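PDB 3GO6: ribokinase RBSK from Mycobacterium tuberculosis, which probably catalyses the ATP- and magnesium-dependent phosphorylation of D-ribose at O-5, giving D-ribose 5-phosphate for nucleotide synthesis and the pentose phosphate pathway. Local coordinates for residues S76-G80 with A130-L134; A65-A69 with D290-A295; L186-A191 with D205-P209; R21-V25 with A140-C144. All coordinates share one frame; numbering follows the deposited sequence.

Interaction 1: residues S76-G80 with A130-L134; sequences SGAFG and ANAHL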
loop_
_atom_site.group_PDB
_atom_site.type_symbol
_atom_site.label_atom_id
_atom_site.label_comp_id
_atom_site.label_asym_id
_atom_site.label_seq_id
_atom_site.Cartn_x
_atom_site.Cartn_y
_atom_site.Cartn_z
ATOM N N SER A 76 11.221 -22.712 -3.006
ATOM C CA SER A 76 10.431 -22.980 -4.199
ATOM C C SER A 76 9.206 -22.070 -4.157
ATOM O O SER A 76 8.392 -22.146 -3.237
ATOM C CB SER A 76 10.017 -24.456 -4.230
ATOM O OG SER A 76 9.236 -24.723 -5.393
ATOM N N GLY A 77 9.096 -21.179 -5.134
ATOM C CA GLY A 77 8.031 -20.181 -5.168
ATOM C C GLY A 77 7.959 -19.577 -6.568
ATOM O O GLY A 77 8.836 -19.832 -7.416
ATOM N N ALA A 78 6.902 -18.803 -6.814
ATOM C CA ALA A 78 6.664 -18.209 -8.130
ATOM C C ALA A 78 6.881 -16.720 -8.059
ATOM O O ALA A 78 6.252 -16.043 -7.245
ATOM C CB ALA A 78 5.256 -18.511 -8.591
ATOM N N PHE A 79 7.796 -16.218 -8.890
ATOM C CA PHE A 79 8.024 -14.790 -9.036
ATOM C C PHE A 79 7.193 -14.341 -10.239
ATOM O O PHE A 79 6.926 -15.152 -11.128
ATOM C CB PHE A 79 9.502 -14.496 -9.328
ATOM C CG PHE A 79 10.426 -14.824 -8.196
ATOM C CD1 PHE A 79 10.638 -13.908 -7.171
ATOM C CD2 PHE A 79 11.089 -16.052 -8.154
ATOM C CE1 PHE A 79 11.498 -14.204 -6.108
ATOM C CE2 PHE A 79 11.952 -16.358 -7.093
ATOM C CZ PHE A 79 12.148 -15.430 -6.062
ATOM N N GLY A 80 6.786 -13.076 -10.268
ATOM C CA GLY A 80 6.164 -12.495 -11.465
ATOM C C GLY A 80 7.240 -12.173 -12.490
ATOM O O GLY A 80 8.438 -12.325 -12.196
ATOM N N ALA A 130 1.590 -13.616 -8.582
ATOM C CA ALA A 130 2.233 -14.842 -9.081
ATOM C C ALA A 130 2.149 -16.029 -8.111
ATOM O O ALA A 130 2.053 -17.188 -8.548
ATOM C CB ALA A 130 3.691 -14.551 -9.451
ATOM N N ASN A 131 2.183 -15.757 -6.802
ATOM C CA ASN A 131 2.113 -16.834 -5.807
ATOM C C ASN A 131 0.869 -17.706 -5.936
ATOM O O ASN A 131 0.929 -18.898 -5.644
ATOM C CB ASN A 131 2.211 -16.292 -4.368
ATOM C CG ASN A 131 3.469 -15.500 -4.142
ATOM O OD1 ASN A 131 4.581 -16.060 -4.091
ATOM N ND2 ASN A 131 3.318 -14.179 -4.060
ATOM N N ALA A 132 -0.242 -17.108 -6.368
ATOM C CA ALA A 132 -1.496 -17.840 -6.585
ATOM C C ALA A 132 -1.415 -18.811 -7.769
ATOM O O ALA A 132 -2.286 -19.661 -7.941
ATOM C CB ALA A 132 -2.667 -16.852 -6.798
ATOM N N HIS A 133 -0.366 -18.695 -8.570
ATOM C CA HIS A 133 -0.197 -19.557 -9.742
ATOM C C HIS A 133 0.989 -20.506 -9.642
ATOM O O HIS A 133 1.448 -21.016 -10.654
ATOM C CB HIS A 133 -0.099 -18.709 -11.008
ATOM C CG HIS A 133 -1.258 -17.780 -11.170
ATOM N ND1 HIS A 133 -2.525 -18.225 -11.495
ATOM C CD2 HIS A 133 -1.361 -16.446 -10.974
ATOM C CE1 HIS A 133 -3.350 -17.192 -11.531
ATOM N NE2 HIS A 133 -2.672 -16.102 -11.210
ATOM N N LEU A 134 1.500 -20.706 -8.429
ATOM C CA LEU A 134 2.531 -21.710 -8.201
ATOM C C LEU A 134 1.948 -23.128 -8.297
ATOM O O LEU A 134 1.105 -23.513 -7.483
ATOM C CB LEU A 134 3.221 -21.516 -6.839
ATOM C CG LEU A 134 4.349 -22.519 -6.546
ATOM C CD1 LEU A 134 5.538 -22.302 -7.475
ATOM C CD2 LEU A 134 4.799 -22.485 -5.078
HETATM O O HOH W 1 5.059 -18.662 -4.707
#
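Ala-78 packs against Ala-130 and Leu-134 in a buried, largely apolar contact, where the short strand 78-79 meets the 3-10 turn and loop that follow strand 122-127. The methyl of Ala-78 points at the turn: CB of Ala-78 lies 4.3 Å from CB of Ala-130 and 4.0 Å from CD1 of Leu-134. Leu-134 reaches across because its CG is anti to the backbone N (chi1 -178°), which sets CD1 against the peptide joining Gly-77 and Ala-78, 3.8 Å from Ala-78 N. Ala-130 CB packs on the peptide between Phe-79 and Gly-80, 3.5 Å from Gly-80 N.

No direct hydrogen bond links the two segments. One water does the polar work, accepting from Ala-78 N at 2.8 Å and donating to Asn-131 OD1 at 2.7 Å. The same OD1 also accepts from Val-28 N, while ND2 of Asn-131 donates to Pro-128 O, so the amide is held at both ends beside Asn-29 of the ribose pocket; the Asn-131 side chain is about 7 Å from the bound ribose. With methyl groups laid on peptides, the one polar link passes through a water that satisfies a buried strand N-H and ties it to the amide standing next to the substrate site.

Interaction 2: residues A65-A69 with D290-A295; sequences AAARA and DCAPAA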
loop_
_atom_site.group_PDB
_atom_site.type_symbol
_atom_site.label_atom_id
_atom_site.label_comp_id
_atom_site.label_asym_id
_atom_site.label_seq_id
_atom_site.Cartn_x
_atom_site.Cartn_y
_atom_site.Cartn_z
ATOM N N ALA A 65 14.825 -16.644 7.600
ATOM C CA ALA A 65 15.004 -16.955 9.025
ATOM C C ALA A 65 15.674 -18.317 9.249
ATOM O O ALA A 65 16.582 -18.447 10.093
ATOM C CB ALA A 65 13.661 -16.878 9.769
ATOM N N ALA A 66 15.233 -19.337 8.516
ATOM C CA ALA A 66 15.876 -20.654 8.596
ATOM C C ALA A 66 17.367 -20.599 8.209
ATOM O O ALA A 66 18.201 -21.244 8.853
ATOM C CB ALA A 66 15.130 -21.674 7.736
ATOM N N ALA A 67 17.693 -19.838 7.160
ATOM C CA ALA A 67 19.093 -19.665 6.721
ATOM C C ALA A 67 19.945 -18.923 7.759
ATOM O O ALA A 67 21.059 -19.369 8.088
ATOM C CB ALA A 67 19.156 -18.965 5.365
ATOM N N ARG A 68 19.426 -17.824 8.296
ATOM C CA ARG A 68 20.133 -17.114 9.374
ATOM C C ARG A 68 20.303 -17.965 10.641
ATOM O O ARG A 68 21.286 -17.799 11.368
ATOM C CB ARG A 68 19.470 -15.776 9.691
ATOM C CG ARG A 68 19.575 -14.784 8.532
ATOM C CD ARG A 68 19.001 -13.443 8.912
ATOM N NE ARG A 68 18.949 -12.514 7.780
ATOM C CZ ARG A 68 18.452 -11.283 7.856
ATOM N NH1 ARG A 68 17.984 -10.816 9.007
ATOM N NH2 ARG A 68 18.431 -10.507 6.778
ATOM N N ALA A 69 19.351 -18.864 10.897
ATOM C CA ALA A 69 19.432 -19.807 12.015
ATOM C C ALA A 69 20.358 -21.010 11.776
ATOM O O ALA A 69 20.495 -21.851 12.664
ATOM C CB ALA A 69 18.027 -20.295 12.429
ATOM N N ASP A 290 13.395 -8.397 7.098
ATOM C CA ASP A 290 14.798 -8.339 7.484
ATOM C C ASP A 290 15.041 -8.427 9.003
ATOM O O ASP A 290 16.109 -8.038 9.492
ATOM C CB ASP A 290 15.453 -7.090 6.884
ATOM C CG ASP A 290 16.980 -7.160 6.880
ATOM O OD1 ASP A 290 17.553 -8.131 6.329
ATOM O OD2 ASP A 290 17.615 -6.229 7.418
ATOM N N CYS A 291 14.101 -9.002 9.742
ATOM C CA CYS A 291 14.203 -8.992 11.208
ATOM C C CYS A 291 14.682 -10.294 11.873
ATOM O O CYS A 291 14.753 -10.369 13.113
ATOM C CB CYS A 291 12.864 -8.569 11.808
ATOM S SG CYS A 291 11.493 -9.714 11.470
ATOM N N ALA A 292 15.006 -11.312 11.078
ATOM C CA ALA A 292 15.433 -12.605 11.638
ATOM C C ALA A 292 16.847 -12.514 12.240
ATOM O O ALA A 292 17.766 -12.012 11.598
ATOM C CB ALA A 292 15.367 -13.691 10.582
ATOM N N PRO A 293 17.019 -12.996 13.485
ATOM C CA PRO A 293 18.314 -12.920 14.122
ATOM C C PRO A 293 19.271 -14.013 13.638
ATOM O O PRO A 293 18.844 -15.068 13.136
ATOM C CB PRO A 293 17.969 -13.134 15.602
ATOM C CG PRO A 293 16.829 -14.076 15.554
ATOM C CD PRO A 293 16.006 -13.602 14.375
ATOM N N ALA A 294 20.563 -13.764 13.805
ATOM C CA ALA A 294 21.580 -14.774 13.506
ATOM C C ALA A 294 21.553 -15.862 14.573
ATOM O O ALA A 294 21.053 -15.636 15.692
ATOM C CB ALA A 294 22.978 -14.126 13.398
ATOM N N ALA A 295 22.068 -17.042 14.237
ATOM C CA ALA A 295 22.068 -18.167 15.171
ATOM C C ALA A 295 22.724 -17.786 16.513
ATOM O O ALA A 295 22.234 -18.166 17.585
ATOM C CB ALA A 295 22.771 -19.366 14.560
HETATM O O HOH W 2 16.541 -16.495 12.393
#
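Arg-68 runs out from the last turn of helix 58-68 along the loop 290-295 and meets Asp-290 nearly at a right angle. With CG anti to the carbonyl carbon (chi1 -66°) and the chain extended from CG to NE, the guanidinium is carried back to the start of 290-295, at Asp-290. Its plane stands 89° from that of the Asp-290 carboxylate. NH2 makes a salt bridge with OD1 of Asp-290 at 2.6 Å; the aspartate oxygen lies in the guanidinium plane, but the nitrogen comes to that oxygen from above the carboxylate plane. NH1 turns its hydrogens to the backbone instead, with a bond of 2.9 Å to Ala-292 O, on a lone pair in the carbonyl plane, and a weak one to Asp-290 O. NH2 also donates to Asn-95 OD1, which helps fix the rotation of the group.

In this PfkB-family fold the loop leads from the metal-binding residues Ala-282, Val-285 and Gly-287 to the C-terminal helix 295-303, and the Cys-291 side chain is about 4 Å from the bound magnesium. Ala-294 is the N-cap of that helix, and Ala-295 N gives a weak bond to Arg-68 O. Alongside the arginine chain, CB of Ala-292 packs 3.7 Å from CB of Ala-65. A water donates to both Ala-65 O, at 3.0 Å, and Pro-293 O, at 2.8 Å.

Interaction 3: residues L186-A191 with D205-P209; sequences LQDLAA and DWPSP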
loop_
_atom_site.group_PDB
_atom_site.type_symbol
_atom_site.label_atom_id
_atom_site.label_comp_id
_atom_site.label_asym_id
_atom_site.label_seq_id
_atom_site.Cartn_x
_atom_site.Cartn_y
_atom_site.Cartn_z
ATOM N N LEU A 186 -7.222 -28.615 2.379
ATOM C CA LEU A 186 -6.774 -28.425 3.760
ATOM C C LEU A 186 -6.935 -29.702 4.557
ATOM O O LEU A 186 -6.074 -30.044 5.361
ATOM C CB LEU A 186 -7.560 -27.313 4.460
ATOM C CG LEU A 186 -7.241 -25.843 4.189
ATOM C CD1 LEU A 186 -8.216 -24.953 4.961
ATOM C CD2 LEU A 186 -5.782 -25.492 4.534
ATOM N N GLN A 187 -8.066 -30.386 4.360
ATOM C CA GLN A 187 -8.307 -31.639 5.073
ATOM C C GLN A 187 -7.287 -32.701 4.693
ATOM O O GLN A 187 -6.801 -33.419 5.560
ATOM C CB GLN A 187 -9.742 -32.121 4.863
ATOM C CG GLN A 187 -10.756 -31.271 5.607
ATOM C CD GLN A 187 -12.155 -31.412 5.050
ATOM O OE1 GLN A 187 -12.355 -31.952 3.954
ATOM N NE2 GLN A 187 -13.133 -30.909 5.791
ATOM N N ASP A 188 -6.940 -32.771 3.407
ATOM C CA ASP A 188 -5.917 -33.691 2.925
ATOM C C ASP A 188 -4.538 -33.325 3.464
ATOM O O ASP A 188 -3.769 -34.199 3.827
ATOM C CB ASP A 188 -5.888 -33.739 1.389
ATOM C CG ASP A 188 -7.137 -34.402 0.793
ATOM O OD1 ASP A 188 -7.902 -35.044 1.548
ATOM O OD2 ASP A 188 -7.359 -34.267 -0.431
ATOM N N LEU A 189 -4.225 -32.030 3.507
ATOM C CA LEU A 189 -2.944 -31.600 4.084
ATOM C C LEU A 189 -2.903 -31.871 5.590
ATOM O O LEU A 189 -1.901 -32.359 6.101
ATOM C CB LEU A 189 -2.657 -30.117 3.769
ATOM C CG LEU A 189 -1.294 -29.522 4.171
ATOM C CD1 LEU A 189 -0.119 -30.363 3.706
ATOM C CD2 LEU A 189 -1.185 -28.102 3.635
ATOM N N ALA A 190 -3.995 -31.576 6.290
ATOM C CA ALA A 190 -4.046 -31.787 7.748
ATOM C C ALA A 190 -3.836 -33.266 8.125
ATOM O O ALA A 190 -3.141 -33.582 9.106
ATOM C CB ALA A 190 -5.348 -31.251 8.322
ATOM N N ALA A 191 -4.395 -34.158 7.308
ATOM C CA ALA A 191 -4.303 -35.621 7.505
ATOM C C ALA A 191 -2.868 -36.110 7.588
ATOM O O ALA A 191 -2.584 -37.090 8.279
ATOM C CB ALA A 191 -5.057 -36.364 6.371
ATOM N N ASP A 205 -9.155 -22.743 12.936
ATOM C CA ASP A 205 -9.625 -22.984 11.583
ATOM C C ASP A 205 -9.076 -24.254 10.942
ATOM O O ASP A 205 -9.662 -24.759 9.988
ATOM C CB ASP A 205 -9.323 -21.784 10.673
ATOM C CG ASP A 205 -10.134 -21.814 9.384
ATOM O OD1 ASP A 205 -11.379 -21.664 9.458
ATOM O OD2 ASP A 205 -9.539 -21.988 8.290
ATOM N N TRP A 206 -7.953 -24.752 11.442
ATOM C CA TRP A 206 -7.280 -25.907 10.853
ATOM C C TRP A 206 -8.125 -27.192 11.043
ATOM O O TRP A 206 -8.658 -27.413 12.126
ATOM C CB TRP A 206 -5.908 -26.070 11.493
ATOM C CG TRP A 206 -5.011 -27.094 10.853
ATOM C CD1 TRP A 206 -4.583 -28.261 11.405
ATOM C CD2 TRP A 206 -4.398 -27.012 9.553
ATOM N NE1 TRP A 206 -3.757 -28.931 10.516
ATOM C CE2 TRP A 206 -3.626 -28.180 9.379
ATOM C CE3 TRP A 206 -4.436 -26.069 8.520
ATOM C CZ2 TRP A 206 -2.885 -28.426 8.216
ATOM C CZ3 TRP A 206 -3.708 -26.323 7.356
ATOM C CH2 TRP A 206 -2.941 -27.484 7.216
ATOM N N PRO A 207 -8.259 -28.016 9.988
ATOM C CA PRO A 207 -9.207 -29.166 10.012
ATOM C C PRO A 207 -9.048 -30.232 11.115
ATOM O O PRO A 207 -10.058 -30.656 11.693
ATOM C CB PRO A 207 -9.034 -29.790 8.624
ATOM C CG PRO A 207 -8.548 -28.630 7.761
ATOM C CD PRO A 207 -7.595 -27.904 8.674
ATOM N N SER A 208 -7.828 -30.688 11.385
ATOM C CA SER A 208 -7.620 -31.807 12.314
ATOM C C SER A 208 -6.204 -31.717 12.854
ATOM O O SER A 208 -5.329 -31.206 12.149
ATOM C CB SER A 208 -7.823 -33.154 11.597
ATOM O OG SER A 208 -6.862 -33.358 10.560
ATOM N N PRO A 209 -5.966 -32.217 14.090
ATOM C CA PRO A 209 -4.672 -32.011 14.727
ATOM C C PRO A 209 -3.548 -32.812 14.096
ATOM O O PRO A 209 -3.768 -33.967 13.694
ATOM C CB PRO A 209 -4.894 -32.450 16.185
ATOM C CG PRO A 209 -6.201 -33.109 16.238
ATOM C CD PRO A 209 -6.893 -32.997 14.935
HETATM O O HOH W 3 -8.055 -33.889 8.096
HETATM O O HOH W 4 -2.938 -31.657 10.912
HETATM O O HOH W 5 -5.095 -34.873 11.481
#
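Trp-206 and Pro-207 pack against one side of helix 183-192, through Leu-186, Leu-189 and Ala-190. The helix is the crossover of a beta-alpha-beta unit, joining the parallel strands 171-175 and 195-199 of the large ribokinase sheet, and the loop 205-209 leads from helix 200-205 into the next strand, 212-216.

The apolar contacts come first. Trp-206 has CG anti to its own backbone N (chi1 -171°), which turns the indole against the helix. Ala-190 CB stands 3.2 Å above the indole plane, offset toward the rim, close to the pyrrole side. The six-membered part runs deeper: its CZ3 meets CD2 of Leu-186 at 3.6 Å, and its CH2 points edge-on at CG of Leu-189, 4.0 Å away, the leucine side chain standing roughly at right angles to the indole. Pro-207 fills the outer part, its CG 3.7 Å from CB of Leu-186 and its CB touching CG of Gln-187. Leu-151 and Val-174 touch the indole as well, so the ring is built into the packing between helix and sheet.

The polar contacts between the segments all pass through water. Ser-208 OG lies over the methyl of Ala-190 and shares one water with Gln-187 O. A second water joins OG to Pro-209 O and, weakly, to Ala-190 O. A third lies in the indole plane at its edge, accepting from Trp-206 NE1 at 2.9 Å while donating to Ala-190 O at 2.6 Å and to Ser-208 O at 2.7 Å.

Interaction 4: residues R21-V25 with A140-C144; sequences RVCVV and AVANC
Ala-140 touches the strand through its CB, 4.3 Å from CG2 of Val-25 at the end of strand 21-25. Val-141 comes next, with CG1 anti to its carbonyl carbon (chi1 -60°); the methyl is thereby placed between two strand side chains, 4.1 Å from CG2 of Val-25 and 3.8 Å from SG of Cys-23. The two valine side chains cross at about a right angle.

The chain then turns outward, and Asn-143 comes back beside Arg-21. Here a backbone carbonyl lies over the arginine: the side chain bends at chi3 (-61°) and lays one face of its guanidinium against the backbone at Asn-143, with Asn-143 O 3.0 Å above its plane, offset toward the rim, and Asn-143 CB 3.2 Å from NH1. The carbonyl sits over the plane, so it is not a hydrogen-bond partner. Instead NH1 donates to a water in the guanidinium plane, which also accepts from Asn-143 ND2, while NH2 forms a salt bridge with Asp-145, just beyond the segment. Cys-144 closes the segment, its CB 3.8 Å from CB of Cys-23 and also touching Arg-21 O.

The loop 140-144 leads through Asp-145 into strand 146-149, which lies parallel to strand 21-25 in the central sheet; backbone hydrogen bonds between Val-146 and both Arg-21 and Cys-23 begin that pairing. Val-25 and Val-141 both also touch Leu-147 of this strand and Ala-161 of helix 155-167, while Ser-76 of strand 72-76 packs on Ala-140 and Val-25.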
loop_
_atom_site.group_PDB
_atom_site.type_symbol
_atom_site.label_atom_id
_atom_site.label_comp_id
_atom_site.label_asym_id
_atom_site.label_seq_id
_atom_site.Cartn_x
_atom_site.Cartn_y
_atom_site.Cartn_z
ATOM N N ARG A 21 18.728 -29.523 6.114
ATOM C CA ARG A 21 18.339 -29.057 4.800
ATOM C C ARG A 21 16.859 -28.729 4.876
ATOM O O ARG A 21 16.017 -29.624 5.029
ATOM C CB ARG A 21 18.614 -30.116 3.722
ATOM C CG ARG A 21 20.085 -30.537 3.623
ATOM C CD ARG A 21 20.242 -31.833 2.820
ATOM N NE ARG A 21 19.539 -32.970 3.429
ATOM C CZ ARG A 21 19.300 -34.133 2.819
ATOM N NH1 ARG A 21 19.707 -34.339 1.570
ATOM N NH2 ARG A 21 18.648 -35.098 3.457
ATOM N N VAL A 22 16.554 -27.438 4.796
ATOM C CA VAL A 22 15.167 -26.988 4.844
ATOM C C VAL A 22 14.730 -26.594 3.446
ATOM O O VAL A 22 15.409 -25.801 2.791
ATOM C CB VAL A 22 15.006 -25.811 5.831
ATOM C CG1 VAL A 22 13.614 -25.210 5.729
ATOM C CG2 VAL A 22 15.312 -26.296 7.272
ATOM N N CYS A 23 13.615 -27.170 2.985
ATOM C CA CYS A 23 12.974 -26.706 1.754
ATOM C C CYS A 23 11.694 -25.915 2.067
ATOM O O CYS A 23 10.766 -26.437 2.710
ATOM C CB CYS A 23 12.649 -27.879 0.829
ATOM S SG CYS A 23 11.670 -27.342 -0.588
ATOM N N VAL A 24 11.658 -24.650 1.651
ATOM C CA VAL A 24 10.476 -23.826 1.872
ATOM C C VAL A 24 9.702 -23.741 0.562
ATOM O O VAL A 24 10.245 -23.319 -0.457
ATOM C CB VAL A 24 10.846 -22.409 2.368
ATOM C CG1 VAL A 24 9.592 -21.558 2.600
ATOM C CG2 VAL A 24 11.703 -22.495 3.629
ATOM N N VAL A 25 8.441 -24.145 0.585
ATOM C CA VAL A 25 7.589 -24.012 -0.596
ATOM C C VAL A 25 6.510 -23.007 -0.199
ATOM O O VAL A 25 5.697 -23.270 0.694
ATOM C CB VAL A 25 6.969 -25.383 -1.031
ATOM C CG1 VAL A 25 5.921 -25.196 -2.152
ATOM C CG2 VAL A 25 8.057 -26.355 -1.509
ATOM N N ALA A 140 11.076 -29.783 -6.213
ATOM C CA ALA A 140 10.922 -28.759 -5.175
ATOM C C ALA A 140 11.442 -29.226 -3.820
ATOM O O ALA A 140 12.163 -28.486 -3.152
ATOM C CB ALA A 140 9.453 -28.314 -5.055
ATOM N N VAL A 141 11.093 -30.448 -3.422
ATOM C CA VAL A 141 11.478 -30.965 -2.100
ATOM C C VAL A 141 12.566 -32.048 -2.138
ATOM O O VAL A 141 12.718 -32.822 -1.187
ATOM C CB VAL A 141 10.247 -31.452 -1.303
ATOM C CG1 VAL A 141 9.260 -30.299 -1.095
ATOM C CG2 VAL A 141 9.562 -32.604 -2.022
ATOM N N ALA A 142 13.332 -32.093 -3.232
ATOM C CA ALA A 142 14.462 -33.022 -3.333
ATOM C C ALA A 142 15.432 -32.796 -2.181
ATOM O O ALA A 142 15.718 -31.649 -1.808
ATOM C CB ALA A 142 15.180 -32.861 -4.677
ATOM N N ASN A 143 15.913 -33.894 -1.608
ATOM C CA ASN A 143 16.971 -33.862 -0.598
ATOM C C ASN A 143 16.733 -32.834 0.515
ATOM O O ASN A 143 17.554 -31.926 0.724
ATOM C CB ASN A 143 18.339 -33.620 -1.254
ATOM C CG ASN A 143 18.597 -34.545 -2.436
ATOM O OD1 ASN A 143 18.842 -34.085 -3.559
ATOM N ND2 ASN A 143 18.519 -35.854 -2.195
ATOM N N CYS A 144 15.597 -32.938 1.199
ATOM C CA CYS A 144 15.412 -32.094 2.379
ATOM C C CYS A 144 15.126 -32.911 3.621
ATOM O O CYS A 144 14.688 -34.062 3.545
ATOM C CB CYS A 144 14.374 -30.980 2.163
ATOM S SG CYS A 144 12.634 -31.454 2.281
HETATM O O HOH W 6 18.988 -37.034 0.528
#

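From the N terminus, strand 21-25 opens interaction 4, which closes at 140-144. Interaction 2 opens inside that loop at 65-69 but closes only at 290-295, close to the C terminus, so the two cross. Interaction 1, 76-80 with 130-134, nests within both loops. Interaction 3, 186-191 with 205-209, follows after interactions 1 and 4 have closed and lies inside interaction 2, on the other side of the chain's centre. Interactions 1 and 4 touch, Ser-76 N probably bonding to Val-24 O at 2.8 Å. Together the contacts join strands 21-25 and 78-79 to the loop between strands 122-127 and 146-149, crossover helix 183-192 to the loop before strand 212-216, and helix 58-68 to the C-terminal region.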